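Local atomic coordinates of uncharacterized protein (PDB entry 3CLQ), a protein that is of unknown function but belongs to the AllG family, named for a subunit of oxamate carbamoyltransferase. Residues P95-D100 and N277-G282. Sequence-based numbering, arbitrary orientation.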
loop_
_atom_site.group_PDB
_atom_site.type_symbol
_atom_site.label_atom_id
_atom_site.label_comp_id
_atom_site.label_asym_id
_atom_site.label_seq_id
_atom_site.Cartn_x
_atom_site.Cartn_y
_atom_site.Cartn_z
ATOM N N PRO B 95 16.775 22.809 18.985
ATOM C CA PRO B 95 15.726 22.048 18.292
ATOM C C PRO B 95 16.017 21.794 16.818
ATOM O O PRO B 95 16.606 22.637 16.131
ATOM C CB PRO B 95 14.487 22.946 18.425
ATOM C CG PRO B 95 14.777 23.867 19.560
ATOM C CD PRO B 95 16.271 24.086 19.520
ATOM N N CYS B 96 15.580 20.637 16.334
ATOM C CA CYS B 96 15.598 20.362 14.925
ATOM C C CYS B 96 14.942 21.485 14.163
ATOM O O CYS B 96 15.386 21.860 13.068
ATOM C CB CYS B 96 14.833 19.088 14.638
ATOM S SG CYS B 96 15.580 17.666 15.374
ATOM N N HIS B 97 13.861 22.013 14.714
ATOM C CA HIS B 97 13.112 22.976 13.947
ATOM C C HIS B 97 13.900 24.205 13.595
ATOM O O HIS B 97 13.647 24.822 12.567
ATOM C CB HIS B 97 11.803 23.318 14.600
ATOM C CG HIS B 97 10.664 22.574 14.005
ATOM N ND1 HIS B 97 10.156 21.425 14.565
ATOM C CD2 HIS B 97 9.976 22.774 12.857
ATOM C CE1 HIS B 97 9.178 20.968 13.804
ATOM N NE2 HIS B 97 9.051 21.767 12.760
ATOM N N GLU B 98 14.892 24.527 14.414
ATOM C CA GLU B 98 15.673 25.720 14.203
ATOM C C GLU B 98 16.867 25.489 13.294
ATOM O O GLU B 98 17.661 26.399 13.060
ATOM C CB GLU B 98 16.113 26.279 15.531
ATOM C CG GLU B 98 14.973 26.789 16.347
ATOM C CD GLU B 98 15.460 27.541 17.545
ATOM O OE1 GLU B 98 14.623 27.848 18.418
ATOM O OE2 GLU B 98 16.682 27.817 17.615
ATOM N N HIS B 99 16.966 24.271 12.770
ATOM C CA HIS B 99 17.958 23.933 11.752
ATOM C C HIS B 99 17.282 23.269 10.571
ATOM O O HIS B 99 17.861 22.414 9.900
ATOM C CB HIS B 99 19.021 23.016 12.328
ATOM C CG HIS B 99 19.852 23.669 13.380
ATOM N ND1 HIS B 99 21.053 24.285 13.103
ATOM C CD2 HIS B 99 19.647 23.827 14.708
ATOM C CE1 HIS B 99 21.568 24.770 14.218
ATOM N NE2 HIS B 99 20.733 24.505 15.206
ATOM N N ASP B 100 16.035 23.654 10.334
ATOM C CA ASP B 100 15.324 23.190 9.161
ATOM C C ASP B 100 15.227 21.679 9.158
ATOM O O ASP B 100 15.154 21.068 8.098
ATOM C CB ASP B 100 16.017 23.710 7.886
ATOM C CG ASP B 100 15.877 25.227 7.731
ATOM O OD1 ASP B 100 14.933 25.787 8.333
ATOM O OD2 ASP B 100 16.688 25.865 7.025
ATOM N N ASN B 277 12.023 31.979 14.621
ATOM C CA ASN B 277 11.987 30.949 15.652
ATOM C C ASN B 277 11.320 31.466 16.923
ATOM O O ASN B 277 11.709 31.106 18.025
ATOM C CB ASN B 277 13.393 30.396 15.917
ATOM C CG ASN B 277 13.979 29.675 14.694
ATOM O OD1 ASN B 277 13.255 29.041 13.927
ATOM N ND2 ASN B 277 15.292 29.763 14.520
ATOM N N HIS B 278 10.320 32.327 16.750
ATOM C CA HIS B 278 9.456 32.766 17.849
ATOM C C HIS B 278 8.498 31.624 18.247
ATOM O O HIS B 278 7.645 31.211 17.462
ATOM C CB HIS B 278 8.671 34.019 17.453
ATOM C CG HIS B 278 8.237 34.845 18.621
ATOM N ND1 HIS B 278 7.350 34.381 19.578
ATOM C CD2 HIS B 278 8.589 36.096 19.011
ATOM C CE1 HIS B 278 7.159 35.314 20.492
ATOM N NE2 HIS B 278 7.895 36.365 20.169
ATOM N N TRP B 279 8.661 31.110 19.467
ATOM C CA TRP B 279 7.955 29.902 19.909
ATOM C C TRP B 279 6.839 30.254 20.876
ATOM O O TRP B 279 7.009 31.114 21.711
ATOM C CB TRP B 279 8.915 28.967 20.651
ATOM C CG TRP B 279 9.910 28.307 19.803
ATOM C CD1 TRP B 279 11.196 28.689 19.610
ATOM C CD2 TRP B 279 9.714 27.129 19.007
ATOM N NE1 TRP B 279 11.823 27.826 18.745
ATOM C CE2 TRP B 279 10.932 26.858 18.358
ATOM C CE3 TRP B 279 8.625 26.277 18.780
ATOM C CZ2 TRP B 279 11.092 25.766 17.491
ATOM C CZ3 TRP B 279 8.790 25.203 17.932
ATOM C CH2 TRP B 279 10.014 24.956 17.294
ATOM N N PHE B 280 5.711 29.568 20.773
ATOM C CA PHE B 280 4.657 29.688 21.757
ATOM C C PHE B 280 4.501 28.337 22.400
ATOM O O PHE B 280 4.353 27.334 21.704
ATOM C CB PHE B 280 3.366 30.132 21.088
ATOM C CG PHE B 280 3.460 31.504 20.507
ATOM C CD1 PHE B 280 3.241 32.612 21.297
ATOM C CD2 PHE B 280 3.816 31.687 19.180
ATOM C CE1 PHE B 280 3.354 33.889 20.765
ATOM C CE2 PHE B 280 3.932 32.963 18.644
ATOM C CZ PHE B 280 3.699 34.065 19.438
ATOM N N THR B 281 4.531 28.315 23.724
ATOM C CA THR B 281 4.793 27.102 24.484
ATOM C C THR B 281 3.758 26.857 25.566
ATOM O O THR B 281 3.312 27.784 26.269
ATOM C CB THR B 281 6.181 27.177 25.167
ATOM O OG1 THR B 281 6.314 28.419 25.901
ATOM C CG2 THR B 281 7.279 27.067 24.120
ATOM N N GLY B 282 3.366 25.602 25.713
ATOM C CA GLY B 282 2.510 25.242 26.827
ATOM C C GLY B 282 2.955 23.899 27.338
ATOM O O GLY B 282 3.932 23.344 26.853
#
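A short 3-10 turn, C96-E98, in the loop that follows strand 92-95 meets the chain around the start of strand 280-283, outermost, within this chain, in an antiparallel sheet; E98 and H97 of the turn touch W279 and N277 across the junction. The link is a single hydrogen bond: the indole NE1 of W279 donates to OE1 of E98 over 2.8 Å, nearly straight at 163°. OE1 accepts through its anti lone pair, the one facing away from OE2; it lies close to the indole plane, and the carboxylate and ring are nearly coplanar. E98 gets there by stretching: CG stands beside its own backbone N (chi1 -67°), and the extended chain beyond it carries the carboxylate to the pyrrole edge. Farther along the same indole edge, CH2 of W279 abuts CB of H97 at 3.6 Å, the two side chains crossing at about a right angle. N277 flanks E98, its amide plane stacked on the carboxylate at only 6° to it; CG of N277 lies 3.5 Å from CG of E98, a van der Waals contact with the aliphatic part of the chain. Backbone bonds shape the turn, E98 N to P95 O at 3.1 Å and H99 N to C96 O at 2.9 Å. P52 touches both E98 and W279, and R270 of the adjacent strand 266-271 and T259 of strand 257-263, the next one in, pack against H97 and W279. F280 pairs through its backbone with I269, continuing into the sheet. One indole N-H to carboxylate bond, bordered by van der Waals contacts, thus makes a long-range contact between a 3-10 turn and the chain around the start of an antiparallel strand that is outermost in its sheet within this chain.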